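Local coordinates for protein lipolytic enzyme, G-D-S-L family (Bacteroides thetaiotaomicron, PDB 7BR2) that is a gut microbial serine esterase of the SGNH (GDSL) hydrolase family that metabolizes the drug diltiazem, at residues G32-S37 with P208-H213; V54-I59 with T365-A370. All blocks are in the same frame, centred on the assembly; numbering follows the deposited sequence.

Interaction 1. Residues G32-S37 with P208-H213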
ATOM      1  N   GLY A  32       7.257  -3.752   8.228  1.00 27.86           N
ATOM      2  CA  GLY A  32       8.202  -3.997   7.169  1.00 25.16           C
ATOM      3  C   GLY A  32       7.619  -4.010   5.776  1.00 31.06           C
ATOM      4  O   GLY A  32       8.363  -4.243   4.818  1.00 27.92           O
ATOM      5  N   GLY A  33       6.314  -3.769   5.617  1.00 29.42           N
ATOM      6  CA  GLY A  33       5.673  -3.857   4.322  1.00 32.82           C
ATOM      7  C   GLY A  33       5.395  -2.507   3.668  1.00 29.84           C
ATOM      8  O   GLY A  33       5.578  -1.442   4.247  1.00 31.86           O
ATOM      9  N   ARG A  34       4.879  -2.578   2.435  1.00 29.45           N
ATOM     10  CA  ARG A  34       4.736  -1.391   1.603  1.00 26.28           C
ATOM     11  C   ARG A  34       3.303  -1.065   1.199  1.00 26.92           C
ATOM     12  O   ARG A  34       3.097  -0.095   0.461  1.00 29.58           O
ATOM     13  CB  ARG A  34       5.589  -1.539   0.336  1.00 28.05           C
ATOM     14  CG  ARG A  34       7.094  -1.302   0.532  1.00 25.84           C
ATOM     15  CD  ARG A  34       7.813  -1.553  -0.775  1.00 23.23           C
ATOM     16  NE  ARG A  34       9.262  -1.344  -0.729  1.00 29.57           N
ATOM     17  CZ  ARG A  34      10.146  -2.215  -0.234  1.00 32.72           C
ATOM     18  NH1 ARG A  34       9.753  -3.362   0.312  1.00 28.52           N
ATOM     19  NH2 ARG A  34      11.437  -1.925  -0.271  1.00 32.65           N
ATOM     20  N   TYR A  35       2.307  -1.803   1.680  1.00 27.39           N
ATOM     21  CA  TYR A  35       0.952  -1.544   1.217  1.00 29.34           C
ATOM     22  C   TYR A  35       0.564  -0.093   1.468  1.00 30.52           C
ATOM     23  O   TYR A  35      -0.077   0.539   0.619  1.00 29.40           O
ATOM     24  CB  TYR A  35      -0.043  -2.504   1.875  1.00 28.54           C
ATOM     25  CG  TYR A  35      -0.302  -2.289   3.354  1.00 30.10           C
ATOM     26  CD1 TYR A  35      -1.199  -1.310   3.808  1.00 22.89           C
ATOM     27  CD2 TYR A  35       0.305  -3.100   4.302  1.00 32.43           C
ATOM     28  CE1 TYR A  35      -1.444  -1.120   5.181  1.00 24.82           C
ATOM     29  CE2 TYR A  35       0.059  -2.931   5.670  1.00 25.82           C
ATOM     30  CZ  TYR A  35      -0.817  -1.946   6.102  1.00 30.89           C
ATOM     31  OH  TYR A  35      -1.040  -1.785   7.453  1.00 27.07           O
ATOM     32  N   HIS A  36       0.973   0.462   2.614  1.00 30.96           N
ATOM     33  CA  HIS A  36       0.644   1.848   2.921  1.00 25.89           C
ATOM     34  C   HIS A  36       1.400   2.796   2.007  1.00 27.06           C
ATOM     35  O   HIS A  36       0.855   3.824   1.575  1.00 25.07           O
ATOM     36  CB  HIS A  36       0.933   2.153   4.395  1.00 32.40           C
ATOM     37  CG  HIS A  36       2.191   1.521   4.919  1.00 31.29           C
ATOM     38  ND1 HIS A  36       3.447   2.039   4.677  1.00 26.08           N
ATOM     39  CD2 HIS A  36       2.379   0.427   5.695  1.00 28.41           C
ATOM     40  CE1 HIS A  36       4.355   1.277   5.261  1.00 29.10           C
ATOM     41  NE2 HIS A  36       3.733   0.298   5.894  1.00 30.32           N
ATOM     42  N   SER A  37       2.646   2.450   1.677  1.00 25.65           N
ATOM     43  CA  SER A  37       3.403   3.244   0.712  1.00 29.72           C
ATOM     44  C   SER A  37       2.772   3.169  -0.681  1.00 30.01           C
ATOM     45  O   SER A  37       2.728   4.167  -1.408  1.00 36.71           O
ATOM     46  CB  SER A  37       4.859   2.775   0.688  1.00 27.15           C
ATOM     47  OG  SER A  37       5.669   3.626  -0.104  1.00 23.53           O
ATOM     48  N   PRO A 208       3.539 -11.007   3.533  1.00 38.07           N
ATOM     49  CA  PRO A 208       3.444 -10.849   2.076  1.00 31.41           C
ATOM     50  C   PRO A 208       4.651 -10.153   1.472  1.00 33.53           C
ATOM     51  O   PRO A 208       5.250  -9.259   2.074  1.00 36.50           O
ATOM     52  CB  PRO A 208       2.181 -10.000   1.891  1.00 31.89           C
ATOM     53  CG  PRO A 208       1.381 -10.214   3.131  1.00 32.94           C
ATOM     54  CD  PRO A 208       2.397 -10.390   4.234  1.00 34.37           C
ATOM     55  N   ASP A 209       4.988 -10.572   0.255  1.00 32.22           N
ATOM     56  CA  ASP A 209       6.004  -9.938  -0.568  1.00 33.87           C
ATOM     57  C   ASP A 209       5.405  -8.680  -1.212  1.00 27.45           C
ATOM     58  O   ASP A 209       4.258  -8.308  -0.951  1.00 32.99           O
ATOM     59  CB  ASP A 209       6.511 -10.958  -1.593  1.00 34.87           C
ATOM     60  CG  ASP A 209       7.896 -10.654  -2.131  1.00 35.98           C
ATOM     61  OD1 ASP A 209       8.406  -9.535  -1.944  1.00 37.87           O
ATOM     62  OD2 ASP A 209       8.474 -11.555  -2.783  1.00 42.46           O
ATOM     63  N   ASN A 210       6.169  -8.021  -2.084  1.00 27.78           N
ATOM     64  CA  ASN A 210       5.716  -6.762  -2.680  1.00 28.81           C
ATOM     65  C   ASN A 210       4.408  -6.940  -3.439  1.00 35.03           C
ATOM     66  O   ASN A 210       3.554  -6.044  -3.445  1.00 37.49           O
ATOM     67  CB  ASN A 210       6.791  -6.214  -3.617  1.00 32.82           C
ATOM     68  CG  ASN A 210       8.072  -5.902  -2.903  1.00 36.32           C
ATOM     69  OD1 ASN A 210       8.106  -5.039  -2.019  1.00 42.51           O
ATOM     70  ND2 ASN A 210       9.134  -6.616  -3.254  1.00 34.05           N
ATOM     71  N   ASP A 211       4.243  -8.081  -4.111  1.00 35.41           N
ATOM     72  CA  ASP A 211       2.992  -8.342  -4.815  1.00 36.52           C
ATOM     73  C   ASP A 211       1.824  -8.413  -3.843  1.00 35.86           C
ATOM     74  O   ASP A 211       0.751  -7.854  -4.106  1.00 35.84           O
ATOM     75  CB  ASP A 211       3.097  -9.637  -5.629  1.00 38.29           C
ATOM     76  CG  ASP A 211       3.461 -10.851  -4.775  1.00 38.92           C
ATOM     77  OD1 ASP A 211       4.361 -10.744  -3.904  1.00 39.14           O
ATOM     78  OD2 ASP A 211       2.800 -11.896  -4.931  1.00 35.42           O
ATOM     79  N   GLY A 212       2.012  -9.101  -2.713  1.00 36.17           N
ATOM     80  CA  GLY A 212       0.950  -9.164  -1.726  1.00 34.25           C
ATOM     81  C   GLY A 212       0.588  -7.796  -1.186  1.00 40.06           C
ATOM     82  O   GLY A 212      -0.596  -7.477  -1.022  1.00 33.85           O
ATOM     83  N   HIS A 213       1.600  -6.962  -0.920  1.00 32.34           N
ATOM     84  CA  HIS A 213       1.331  -5.616  -0.429  1.00 32.11           C
ATOM     85  C   HIS A 213       0.659  -4.765  -1.494  1.00 31.31           C
ATOM     86  O   HIS A 213      -0.188  -3.924  -1.170  1.00 30.76           O
ATOM     87  CB  HIS A 213       2.631  -4.979   0.069  1.00 30.23           C
ATOM     88  CG  HIS A 213       3.009  -5.432   1.441  1.00 27.81           C
ATOM     89  ND1 HIS A 213       2.448  -4.894   2.581  1.00 33.22           N
ATOM     90  CD2 HIS A 213       3.816  -6.434   1.857  1.00 27.95           C
ATOM     91  CE1 HIS A 213       2.916  -5.528   3.641  1.00 29.04           C
ATOM     92  NE2 HIS A 213       3.753  -6.464   3.230  1.00 29.73           N
TER
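The imidazole of His213 lies flat against the backbone of Gly33 and Arg34 and meets Tyr35 with its rim. His213 CB packs 3.6 Å from Tyr35 N. CG, turned anti to its own carbonyl carbon (chi1 -80°), lies near the amides of Arg34 and Tyr35. His213 ND1 stands 3.2 Å from Tyr35 N and meets the edge of the phenol ring 3.3 Å from Tyr35 CD2; the two ring planes are parallel, but neither ring covers the other. At the tip, CE1 and NE2 face Gly33, whose CA makes a CH-pi contact 3.6 Å from the His213 ring centroid; CD2 borders Gly33 CA and Arg34 N more loosely. A CB on Gly33 would run into His213 CE1, so the close fit depends on glycine. Asn210 OD1 comes within 3.3 Å of Arg34 NH1; Arg34 has its salt bridge with Glu357, and the Asn210 amide donates to Arg279 O. With an alanine here in place of His213, a gap would probably be left over Gly33 CA and beside the Tyr35 edge. The contact joins the starts of helices 35-46 and 210-223 near the probable Ser28-His207-Asp204 triad. Fitted by shape, face on glycine and edge on tyrosine, the imidazole probably holds mainly by packing.

Interaction 2. Residues V54-I59 with T365-A370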
ATOM      1  N   VAL A  54       0.594   9.804   4.803  1.00 28.93           N
ATOM      2  CA  VAL A  54       0.424   8.452   5.312  1.00 29.14           C
ATOM      3  C   VAL A  54       1.571   8.135   6.269  1.00 28.68           C
ATOM      4  O   VAL A  54       2.714   8.549   6.044  1.00 27.09           O
ATOM      5  CB  VAL A  54       0.358   7.459   4.140  1.00 23.26           C
ATOM      6  CG1 VAL A  54       0.273   6.020   4.630  1.00 25.61           C
ATOM      7  CG2 VAL A  54      -0.843   7.811   3.276  1.00 28.89           C
ATOM      8  N   PHE A  55       1.260   7.407   7.343  1.00 24.85           N
ATOM      9  CA  PHE A  55       2.231   7.030   8.365  1.00 26.93           C
ATOM     10  C   PHE A  55       2.211   5.525   8.546  1.00 24.83           C
ATOM     11  O   PHE A  55       1.144   4.921   8.715  1.00 29.15           O
ATOM     12  CB  PHE A  55       1.929   7.712   9.710  1.00 30.25           C
ATOM     13  CG  PHE A  55       2.026   9.210   9.664  1.00 31.34           C
ATOM     14  CD1 PHE A  55       0.952   9.977   9.206  1.00 30.09           C
ATOM     15  CD2 PHE A  55       3.183   9.861  10.069  1.00 31.15           C
ATOM     16  CE1 PHE A  55       1.035  11.364   9.153  1.00 28.17           C
ATOM     17  CE2 PHE A  55       3.271  11.250  10.026  1.00 28.30           C
ATOM     18  CZ  PHE A  55       2.192  12.001   9.566  1.00 32.76           C
ATOM     19  N   ASN A  56       3.388   4.929   8.488  1.00 25.34           N
ATOM     20  CA  ASN A  56       3.598   3.564   8.945  1.00 24.62           C
ATOM     21  C   ASN A  56       3.563   3.526  10.478  1.00 28.27           C
ATOM     22  O   ASN A  56       4.405   4.144  11.136  1.00 29.64           O
ATOM     23  CB  ASN A  56       4.945   3.089   8.407  1.00 26.33           C
ATOM     24  CG  ASN A  56       5.269   1.651   8.770  1.00 28.63           C
ATOM     25  OD1 ASN A  56       4.628   1.042   9.632  1.00 26.54           O
ATOM     26  ND2 ASN A  56       6.312   1.113   8.132  1.00 20.08           N
ATOM     27  N   GLY A  57       2.595   2.818  11.065  1.00 28.88           N
ATOM     28  CA  GLY A  57       2.572   2.645  12.508  1.00 29.83           C
ATOM     29  C   GLY A  57       2.625   1.175  12.868  1.00 21.00           C
ATOM     30  O   GLY A  57       1.916   0.699  13.758  1.00 23.14           O
ATOM     31  N   GLY A  58       3.428   0.426  12.123  1.00 24.84           N
ATOM     32  CA  GLY A  58       3.642  -0.981  12.395  1.00 26.60           C
ATOM     33  C   GLY A  58       4.914  -1.154  13.206  1.00 29.06           C
ATOM     34  O   GLY A  58       5.867  -0.395  13.045  1.00 28.60           O
ATOM     35  N   ILE A  59       4.899  -2.143  14.101  1.00 26.44           N
ATOM     36  CA  ILE A  59       6.091  -2.635  14.780  1.00 26.04           C
ATOM     37  C   ILE A  59       6.054  -4.158  14.743  1.00 28.99           C
ATOM     38  O   ILE A  59       5.065  -4.766  15.161  1.00 33.59           O
ATOM     39  CB  ILE A  59       6.175  -2.128  16.233  1.00 29.07           C
ATOM     40  CG1 ILE A  59       6.290  -0.599  16.266  1.00 29.71           C
ATOM     41  CG2 ILE A  59       7.336  -2.772  16.957  1.00 22.43           C
ATOM     42  CD1 ILE A  59       6.634  -0.046  17.614  1.00 30.61           C
ATOM     43  N   THR A 365      13.519   3.462   9.112  1.00 28.94           N
ATOM     44  CA  THR A 365      14.495   3.681  10.190  1.00 26.79           C
ATOM     45  C   THR A 365      13.805   4.261  11.418  1.00 26.22           C
ATOM     46  O   THR A 365      14.112   3.879  12.564  1.00 26.58           O
ATOM     47  CB  THR A 365      15.659   4.579   9.750  1.00 27.67           C
ATOM     48  OG1 THR A 365      15.247   5.954   9.682  1.00 24.05           O
ATOM     49  CG2 THR A 365      16.210   4.130   8.412  1.00 15.26           C
ATOM     50  N   PHE A 366      12.809   5.129  11.196  1.00 23.41           N
ATOM     51  CA  PHE A 366      12.033   5.598  12.351  1.00 19.73           C
ATOM     52  C   PHE A 366      11.266   4.462  13.028  1.00 22.64           C
ATOM     53  O   PHE A 366      11.089   4.473  14.258  1.00 24.55           O
ATOM     54  CB  PHE A 366      11.074   6.721  11.938  1.00 24.31           C
ATOM     55  CG  PHE A 366      11.730   8.077  11.832  1.00 23.71           C
ATOM     56  CD1 PHE A 366      12.403   8.451  10.681  1.00 22.53           C
ATOM     57  CD2 PHE A 366      11.641   8.989  12.883  1.00 31.47           C
ATOM     58  CE1 PHE A 366      13.011   9.708  10.576  1.00 24.89           C
ATOM     59  CE2 PHE A 366      12.241  10.248  12.787  1.00 28.66           C
ATOM     60  CZ  PHE A 366      12.934  10.601  11.623  1.00 28.17           C
ATOM     61  N   ARG A 367      10.831   3.461  12.256  1.00 23.35           N
ATOM     62  CA  ARG A 367      10.120   2.323  12.848  1.00 24.34           C
ATOM     63  C   ARG A 367      11.060   1.456  13.698  1.00 25.91           C
ATOM     64  O   ARG A 367      10.653   0.901  14.732  1.00 23.83           O
ATOM     65  CB  ARG A 367       9.472   1.455  11.763  1.00 26.19           C
ATOM     66  CG  ARG A 367       8.370   2.117  10.931  1.00 24.73           C
ATOM     67  CD  ARG A 367       7.549   3.076  11.743  1.00 25.19           C
ATOM     68  NE  ARG A 367       6.683   2.387  12.681  1.00 31.12           N
ATOM     69  CZ  ARG A 367       6.186   2.941  13.777  1.00 29.16           C
ATOM     70  NH1 ARG A 367       5.398   2.234  14.581  1.00 28.15           N
ATOM     71  NH2 ARG A 367       6.489   4.199  14.070  1.00 29.70           N
ATOM     72  N   GLU A 368      12.312   1.303  13.260  1.00 22.97           N
ATOM     73  CA  GLU A 368      13.309   0.605  14.076  1.00 27.49           C
ATOM     74  C   GLU A 368      13.544   1.354  15.387  1.00 27.28           C
ATOM     75  O   GLU A 368      13.645   0.749  16.473  1.00 26.98           O
ATOM     76  CB  GLU A 368      14.620   0.458  13.295  1.00 28.79           C
ATOM     77  CG  GLU A 368      14.523  -0.382  12.020  1.00 30.12           C
ATOM     78  CD  GLU A 368      14.479  -1.877  12.297  1.00 36.97           C
ATOM     79  OE1 GLU A 368      14.939  -2.298  13.374  1.00 41.36           O
ATOM     80  OE2 GLU A 368      13.961  -2.641  11.459  1.00 42.09           O
ATOM     81  N   TYR A 369      13.608   2.680  15.311  1.00 23.61           N
ATOM     82  CA  TYR A 369      13.748   3.440  16.548  1.00 29.89           C
ATOM     83  C   TYR A 369      12.547   3.207  17.463  1.00 26.02           C
ATOM     84  O   TYR A 369      12.710   2.998  18.673  1.00 27.64           O
ATOM     85  CB  TYR A 369      13.950   4.923  16.226  1.00 22.59           C
ATOM     86  CG  TYR A 369      13.681   5.868  17.375  1.00 26.52           C
ATOM     87  CD1 TYR A 369      14.643   6.098  18.366  1.00 23.18           C
ATOM     88  CD2 TYR A 369      12.474   6.565  17.454  1.00 25.42           C
ATOM     89  CE1 TYR A 369      14.397   6.980  19.421  1.00 22.65           C
ATOM     90  CE2 TYR A 369      12.219   7.442  18.495  1.00 28.16           C
ATOM     91  CZ  TYR A 369      13.183   7.651  19.480  1.00 27.07           C
ATOM     92  OH  TYR A 369      12.918   8.538  20.505  1.00 26.14           O
ATOM     93  N   ALA A 370      11.341   3.186  16.890  1.00 23.30           N
ATOM     94  CA  ALA A 370      10.139   2.934  17.684  1.00 26.85           C
ATOM     95  C   ALA A 370      10.180   1.561  18.350  1.00 24.17           C
ATOM     96  O   ALA A 370       9.695   1.400  19.477  1.00 21.23           O
ATOM     97  CB  ALA A 370       8.881   3.071  16.819  1.00 24.42           C
TER
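Arg367 reaches from its helix to Gly58 at the end of strand 53-58 and grips one carbonyl oxygen with two nitrogens. Arg367 NE donates to Gly58 O at 2.9 Å and Arg367 NH1 to the same atom at 3.1 Å. Gly58 O lies in the guanidinium plane; NE comes in tilted modestly from the carbonyl plane, while NH1 stands well above it, both on the same face. The side chain folds to get there: bends at chi2 (-35°) and chi3 (-72°) swing the guanidinium over the strand end, with Arg367 CG passing 3.6 Å from Asn56 ND2. One face of the guanidinium is covered by Asn56 O and Gly57 CA, the other by Ala370 CB. Ile59 CG1 abuts Arg367 NH1 at 3.4 Å, while Ile59 CD1 lies 3.9 Å from Ala370 CB. NH1 also forms a salt bridge with Asp74, which probably offsets the nearby charge of Arg70. The Asn56 amide, its CG anti to the backbone N (chi1 -178°), turns OD1 back to accept from Gly58 N, closing an Asx turn, and its ND2 donates to Asp31 O. Strand 53-58 is an outermost strand of the five-stranded parallel sheet, ordered 2-1-3-4-5 as in the alpha/beta/alpha fold of SGNH hydrolases, and helix 344-377 packs against its C-terminal end.

How the interactions relate
Both contacts are buried, with centres about 14 Å apart, interaction 1 lying closer to the centre of the molecule (about 6 Å against about 15 Å, between centres). They touch through helix 35-46: His36, from the 32-37 segment, packs against Asn56 and Val54 of strand 53-58, the next element in the chain. Interaction 1 joins two parts of the hydrolase family region, whereas interaction 2 ties the edge of its sheet to the long helix 344-377, from a later part of the chain. That helix also borders interaction 1, where Glu357 pairs with Arg34 and Trp360 donates to Gly33 O. Chemistry follows position: aromatic and backbone packing dominates near the probable triad, and a charged side chain bonded to a strand-end carbonyl at the sheet edge.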